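Local coordinates for beta-carbonic anhydrase (PDB 1G5C), which catalyses the reversible hydration of carbon dioxide to bicarbonate as a zinc-dependent, beta-class carbonic anhydrase of an archaeal methanogen, at residues F15-D20 against D51-K56; D127-V132 against R162-Y167. All coordinates share one frame; numbering follows the deposited sequence.

Contact 1 (F15-D20 against D51-K56); sequences FRDLSD and DAKVIK
K53 reaches out of the start of strand 53-57 to meet D17 and S19 with its ammonium group. Its CB leaves the backbone across the direction of 15-20, and the chain bends once, about CB-CG (chi2 64°), before running extended through CD and CE; this single kink carries the tip to the loop. The K53 side chain also packs on L77 of helix 64-77 and on D79. CE lies 3.4 Å from both D17 OD2 and S19 OG, and NZ then closes on the two oxygens. It donates to D17 OD2 at 2.7 Å in a salt bridge that comes from above the carboxylate plane, 38° out of it, and to S19 OG at a short 2.5 Å. The segment 15-20 belongs to the loop joining helix 3-10 to strand 27-32, the parallel neighbour of 53-57 in the sheet, so the lysine ties this incoming loop to the sheet's edge within the chain. The loop is itself folded around D17: OD1 accepts from S19 N at 2.8 Å, an Asx turn that leads into the 3-10 segment 18-20. D17 OD2 also accepts from S35 OG of the second subunit, and S19 OG is bonded to L77 O, which places K53 NZ amid a largely buried polar cluster that extends to the second subunit. Beside it, L18 CD1 rests against D51, 3.8 Å from CA and 3.6 Å from OD1, while D51 OD2 is held by G48 N.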
loop_
_atom_site.group_PDB
_atom_site.type_symbol
_atom_site.label_atom_id
_atom_site.label_comp_id
_atom_site.label_asym_id
_atom_site.label_seq_id
_atom_site.Cartn_x
_atom_site.Cartn_y
_atom_site.Cartn_z
ATOM N N PHE A 15 -7.444 -8.534 19.503
ATOM C CA PHE A 15 -7.018 -7.142 19.554
ATOM C C PHE A 15 -5.838 -7.010 18.581
ATOM O O PHE A 15 -4.679 -7.056 18.989
ATOM C CB PHE A 15 -6.569 -6.771 20.973
ATOM C CG PHE A 15 -6.107 -5.346 21.117
ATOM C CD1 PHE A 15 -5.250 -4.985 22.156
ATOM C CD2 PHE A 15 -6.497 -4.370 20.203
ATOM C CE1 PHE A 15 -4.792 -3.685 22.285
ATOM C CE2 PHE A 15 -6.039 -3.063 20.326
ATOM C CZ PHE A 15 -5.182 -2.719 21.365
ATOM N N ARG A 16 -6.127 -6.871 17.290
ATOM C CA ARG A 16 -5.049 -6.735 16.312
ATOM C C ARG A 16 -4.485 -5.308 16.282
ATOM O O ARG A 16 -3.268 -5.129 16.304
ATOM C CB ARG A 16 -5.531 -7.158 14.918
ATOM C CG ARG A 16 -5.850 -8.658 14.819
ATOM C CD ARG A 16 -6.419 -8.994 13.452
ATOM N NE ARG A 16 -6.519 -10.431 13.198
ATOM C CZ ARG A 16 -7.627 -11.149 13.360
ATOM N NH1 ARG A 16 -8.742 -10.570 13.786
ATOM N NH2 ARG A 16 -7.629 -12.445 13.064
ATOM N N ASP A 17 -5.362 -4.308 16.242
ATOM C CA ASP A 17 -4.937 -2.904 16.235
ATOM C C ASP A 17 -6.059 -1.962 16.676
ATOM O O ASP A 17 -7.070 -2.417 17.218
ATOM C CB ASP A 17 -4.398 -2.502 14.855
ATOM C CG ASP A 17 -5.485 -2.387 13.797
ATOM O OD1 ASP A 17 -6.690 -2.473 14.136
ATOM O OD2 ASP A 17 -5.116 -2.192 12.613
ATOM N N LEU A 18 -5.902 -0.659 16.443
ATOM C CA LEU A 18 -6.906 0.299 16.901
ATOM C C LEU A 18 -8.319 0.062 16.390
ATOM O O LEU A 18 -9.277 0.464 17.038
ATOM C CB LEU A 18 -6.463 1.748 16.624
ATOM C CG LEU A 18 -5.169 2.231 17.318
ATOM C CD1 LEU A 18 -4.926 3.727 16.983
ATOM C CD2 LEU A 18 -5.272 2.059 18.855
ATOM N N SER A 19 -8.454 -0.635 15.264
ATOM C CA SER A 19 -9.777 -0.925 14.700
ATOM C C SER A 19 -10.631 -1.816 15.587
ATOM O O SER A 19 -11.854 -1.879 15.416
ATOM C CB SER A 19 -9.642 -1.593 13.331
ATOM O OG SER A 19 -9.188 -0.648 12.387
ATOM N N ASP A 20 -9.990 -2.509 16.522
ATOM C CA ASP A 20 -10.701 -3.395 17.432
ATOM C C ASP A 20 -11.157 -2.688 18.709
ATOM O O ASP A 20 -11.759 -3.308 19.594
ATOM C CB ASP A 20 -9.812 -4.593 17.780
ATOM C CG ASP A 20 -9.466 -5.425 16.558
ATOM O OD1 ASP A 20 -10.411 -5.852 15.860
ATOM O OD2 ASP A 20 -8.265 -5.647 16.290
ATOM N N ASP A 51 -1.276 1.926 14.644
ATOM C CA ASP A 51 -1.978 3.223 14.604
ATOM C C ASP A 51 -2.686 3.635 13.310
ATOM O O ASP A 51 -3.552 4.510 13.337
ATOM C CB ASP A 51 -1.033 4.371 14.991
ATOM C CG ASP A 51 -0.647 4.356 16.468
ATOM O OD1 ASP A 51 -1.352 3.728 17.290
ATOM O OD2 ASP A 51 0.364 4.992 16.814
ATOM N N ALA A 52 -2.319 3.042 12.183
ATOM C CA ALA A 52 -2.970 3.406 10.927
ATOM C C ALA A 52 -2.719 2.389 9.835
ATOM O O ALA A 52 -1.719 1.677 9.867
ATOM C CB ALA A 52 -2.459 4.780 10.459
ATOM N N LYS A 53 -3.637 2.328 8.873
ATOM C CA LYS A 53 -3.508 1.450 7.716
ATOM C C LYS A 53 -2.771 2.353 6.733
ATOM O O LYS A 53 -3.098 3.546 6.626
ATOM C CB LYS A 53 -4.887 1.071 7.165
ATOM C CG LYS A 53 -5.606 -0.035 7.938
ATOM C CD LYS A 53 -5.923 0.389 9.362
ATOM C CE LYS A 53 -6.736 -0.666 10.082
ATOM N NZ LYS A 53 -6.835 -0.399 11.532
ATOM N N VAL A 54 -1.792 1.813 6.011
ATOM C CA VAL A 54 -1.007 2.670 5.119
ATOM C C VAL A 54 -0.962 2.206 3.664
ATOM O O VAL A 54 -0.568 1.079 3.369
ATOM C CB VAL A 54 0.459 2.811 5.658
ATOM C CG1 VAL A 54 1.263 3.808 4.807
ATOM C CG2 VAL A 54 0.438 3.286 7.101
ATOM N N ILE A 55 -1.370 3.094 2.759
ATOM C CA ILE A 55 -1.354 2.808 1.326
ATOM C C ILE A 55 -0.256 3.660 0.698
ATOM O O ILE A 55 -0.121 4.844 1.023
ATOM C CB ILE A 55 -2.710 3.166 0.692
ATOM C CG1 ILE A 55 -3.808 2.319 1.342
ATOM C CG2 ILE A 55 -2.669 2.939 -0.830
ATOM C CD1 ILE A 55 -5.250 2.773 1.014
ATOM N N LYS A 56 0.536 3.073 -0.197
ATOM C CA LYS A 56 1.621 3.810 -0.845
ATOM C C LYS A 56 1.816 3.392 -2.295
ATOM O O LYS A 56 1.807 2.202 -2.617
ATOM C CB LYS A 56 2.971 3.581 -0.119
ATOM C CG LYS A 56 3.077 4.125 1.306
ATOM C CD LYS A 56 4.495 3.869 1.886
ATOM C CE LYS A 56 4.694 4.497 3.257
ATOM N NZ LYS A 56 6.159 4.478 3.648
#

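Contact 2 (D127-V132 against R162-Y167); sequences DEEENV and RLKPLY
E129 and K164 form a salt bridge between the first turn of helix 128-141 and the edge strand 163-165. K164 NZ donates to E129 OE2 at 2.8 Å, arriving on the syn side and only 16° out of the carboxylate plane, whereas E129 OE1 stands back at 3.7 Å from the same nitrogen, so the grip is one-pronged. The lysine is extended throughout, with CG opposite the backbone N (chi1 169°), and this full length spans the gap to the helix; the two side chains meet at about a right angle. K164 also pairs through its backbone with I155 of the antiparallel neighbour strand 150-156, which fixes the base of the chain. L166 packs between E129 and V132. Its CD2 branch lies against the glutamate, 3.9 Å from E129 CD, and its CD1 branch turns to the helix backbone and the next turn, 3.7 Å from both E129 O and V132 CB. V132 offers the leucine its CB and CG1, and also touches N60. L166 and Y167 both face G153 in a classic beta bulge, where the chain turns a corner after the strand; the Y167 side chain packs on I133, V136 and K140 of helix 128-141. The contact thus packs the start of the helix against the sheet's antiparallel edge; the V132 side chain is about 10 Å from the zinc ion. Since K164 is exposed and E129 partly so, the ion pair probably adds modest, solvent-screened attraction, whereas L166, against V132 and the aliphatic stem of E129, supplies the apolar part of the join.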
loop_
_atom_site.group_PDB
_atom_site.type_symbol
_atom_site.label_atom_id
_atom_site.label_comp_id
_atom_site.label_asym_id
_atom_site.label_seq_id
_atom_site.Cartn_x
_atom_site.Cartn_y
_atom_site.Cartn_z
ATOM N N ASP A 127 1.230 19.019 -10.143
ATOM C CA ASP A 127 2.315 19.138 -9.172
ATOM C C ASP A 127 1.879 18.710 -7.764
ATOM O O ASP A 127 0.700 18.529 -7.498
ATOM C CB ASP A 127 2.889 20.555 -9.165
ATOM C CG ASP A 127 3.655 20.878 -10.442
ATOM O OD1 ASP A 127 4.474 20.043 -10.897
ATOM O OD2 ASP A 127 3.444 21.973 -10.988
ATOM N N GLU A 128 2.841 18.570 -6.862
ATOM C CA GLU A 128 2.555 18.069 -5.517
ATOM C C GLU A 128 1.273 18.481 -4.788
ATOM O O GLU A 128 0.448 17.618 -4.472
ATOM C CB GLU A 128 3.767 18.297 -4.614
ATOM C CG GLU A 128 4.964 17.416 -4.979
ATOM C CD GLU A 128 5.951 18.085 -5.936
ATOM O OE1 GLU A 128 5.544 19.008 -6.679
ATOM O OE2 GLU A 128 7.138 17.671 -5.961
ATOM N N GLU A 129 1.083 19.774 -4.533
ATOM C CA GLU A 129 -0.104 20.210 -3.806
ATOM C C GLU A 129 -1.391 19.955 -4.578
ATOM O O GLU A 129 -2.402 19.541 -3.996
ATOM C CB GLU A 129 -0.002 21.694 -3.429
ATOM C CG GLU A 129 1.273 22.045 -2.649
ATOM C CD GLU A 129 1.210 23.425 -2.003
ATOM O OE1 GLU A 129 0.421 24.270 -2.477
ATOM O OE2 GLU A 129 1.948 23.669 -1.028
ATOM N N GLU A 130 -1.366 20.183 -5.886
ATOM C CA GLU A 130 -2.571 19.967 -6.674
ATOM C C GLU A 130 -2.900 18.478 -6.767
ATOM O O GLU A 130 -4.066 18.085 -6.824
ATOM C CB GLU A 130 -2.418 20.569 -8.075
ATOM C CG GLU A 130 -1.123 20.229 -8.779
ATOM C CD GLU A 130 -0.936 21.026 -10.070
ATOM O OE1 GLU A 130 -1.464 20.600 -11.121
ATOM O OE2 GLU A 130 -0.276 22.086 -10.023
ATOM N N ASN A 131 -1.873 17.642 -6.794
ATOM C CA ASN A 131 -2.117 16.199 -6.841
ATOM C C ASN A 131 -2.857 15.754 -5.579
ATOM O O ASN A 131 -3.766 14.918 -5.645
ATOM C CB ASN A 131 -0.800 15.446 -6.961
ATOM C CG ASN A 131 -1.001 13.965 -6.961
ATOM O OD1 ASN A 131 -1.736 13.440 -7.790
ATOM N ND2 ASN A 131 -0.355 13.272 -6.021
ATOM N N VAL A 132 -2.480 16.308 -4.426
ATOM C CA VAL A 132 -3.149 15.969 -3.177
ATOM C C VAL A 132 -4.636 16.407 -3.184
ATOM O O VAL A 132 -5.537 15.628 -2.839
ATOM C CB VAL A 132 -2.447 16.617 -1.963
ATOM C CG1 VAL A 132 -3.326 16.460 -0.721
ATOM C CG2 VAL A 132 -1.083 15.952 -1.710
ATOM N N ARG A 162 7.833 18.757 8.517
ATOM C CA ARG A 162 6.774 19.712 8.852
ATOM C C ARG A 162 5.582 19.533 7.916
ATOM O O ARG A 162 5.751 19.450 6.708
ATOM C CB ARG A 162 7.304 21.149 8.763
ATOM C CG ARG A 162 6.351 22.194 9.348
ATOM C CD ARG A 162 6.961 23.594 9.256
ATOM N NE ARG A 162 7.133 24.015 7.868
ATOM C CZ ARG A 162 6.164 24.515 7.100
ATOM N NH1 ARG A 162 4.934 24.669 7.572
ATOM N NH2 ARG A 162 6.426 24.851 5.845
ATOM N N LEU A 163 4.383 19.459 8.490
ATOM C CA LEU A 163 3.150 19.287 7.719
ATOM C C LEU A 163 2.465 20.604 7.392
ATOM O O LEU A 163 2.386 21.492 8.227
ATOM C CB LEU A 163 2.144 18.426 8.502
ATOM C CG LEU A 163 2.549 16.979 8.779
ATOM C CD1 LEU A 163 1.632 16.369 9.855
ATOM C CD2 LEU A 163 2.485 16.184 7.476
ATOM N N LYS A 164 1.956 20.708 6.171
ATOM C CA LYS A 164 1.219 21.881 5.733
ATOM C C LYS A 164 -0.159 21.374 5.297
ATOM O O LYS A 164 -0.264 20.518 4.432
ATOM C CB LYS A 164 1.929 22.554 4.561
ATOM C CG LYS A 164 1.073 23.616 3.881
ATOM C CD LYS A 164 1.743 24.172 2.640
ATOM C CE LYS A 164 0.851 25.240 1.956
ATOM N NZ LYS A 164 1.478 25.756 0.702
ATOM N N PRO A 165 -1.233 21.866 5.921
ATOM C CA PRO A 165 -2.535 21.361 5.483
ATOM C C PRO A 165 -2.993 21.973 4.164
ATOM O O PRO A 165 -2.797 23.164 3.931
ATOM C CB PRO A 165 -3.457 21.699 6.664
ATOM C CG PRO A 165 -2.837 22.926 7.240
ATOM C CD PRO A 165 -1.346 22.659 7.161
ATOM N N LEU A 166 -3.570 21.142 3.292
ATOM C CA LEU A 166 -4.076 21.600 1.997
ATOM C C LEU A 166 -5.598 21.600 2.028
ATOM O O LEU A 166 -6.246 22.453 1.427
ATOM C CB LEU A 166 -3.571 20.700 0.862
ATOM C CG LEU A 166 -2.045 20.778 0.656
ATOM C CD1 LEU A 166 -1.597 19.832 -0.444
ATOM C CD2 LEU A 166 -1.660 22.226 0.302
ATOM N N TYR A 167 -6.166 20.629 2.730
ATOM C CA TYR A 167 -7.606 20.534 2.852
ATOM C C TYR A 167 -7.957 19.808 4.123
ATOM O O TYR A 167 -7.470 18.713 4.386
ATOM C CB TYR A 167 -8.222 19.807 1.659
ATOM C CG TYR A 167 -9.713 19.577 1.817
ATOM C CD1 TYR A 167 -10.193 18.471 2.521
ATOM C CD2 TYR A 167 -10.642 20.499 1.323
ATOM C CE1 TYR A 167 -11.555 18.287 2.743
ATOM C CE2 TYR A 167 -12.010 20.325 1.539
ATOM C CZ TYR A 167 -12.455 19.219 2.246
ATOM O OH TYR A 167 -13.799 19.043 2.471
#

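How the contacts relate
The two contacts hold opposite ends of one sheet: contact 1 works at strand 53-57 and contact 2 at strand 163-165, outermost strands within the chain, on opposite sides of its centre. Their centres are 23 Å apart and they do not touch. Both use a lysine and an acid, but in different settings. In contact 1 the lysine and its aspartate are buried, near the second subunit, which supplies a further partner; in contact 2 the lysine is exposed, no other protein chain of the assembly reaches the segments, and a buried valine adds apolar packing. A loop is fastened in the first, a helix in the second.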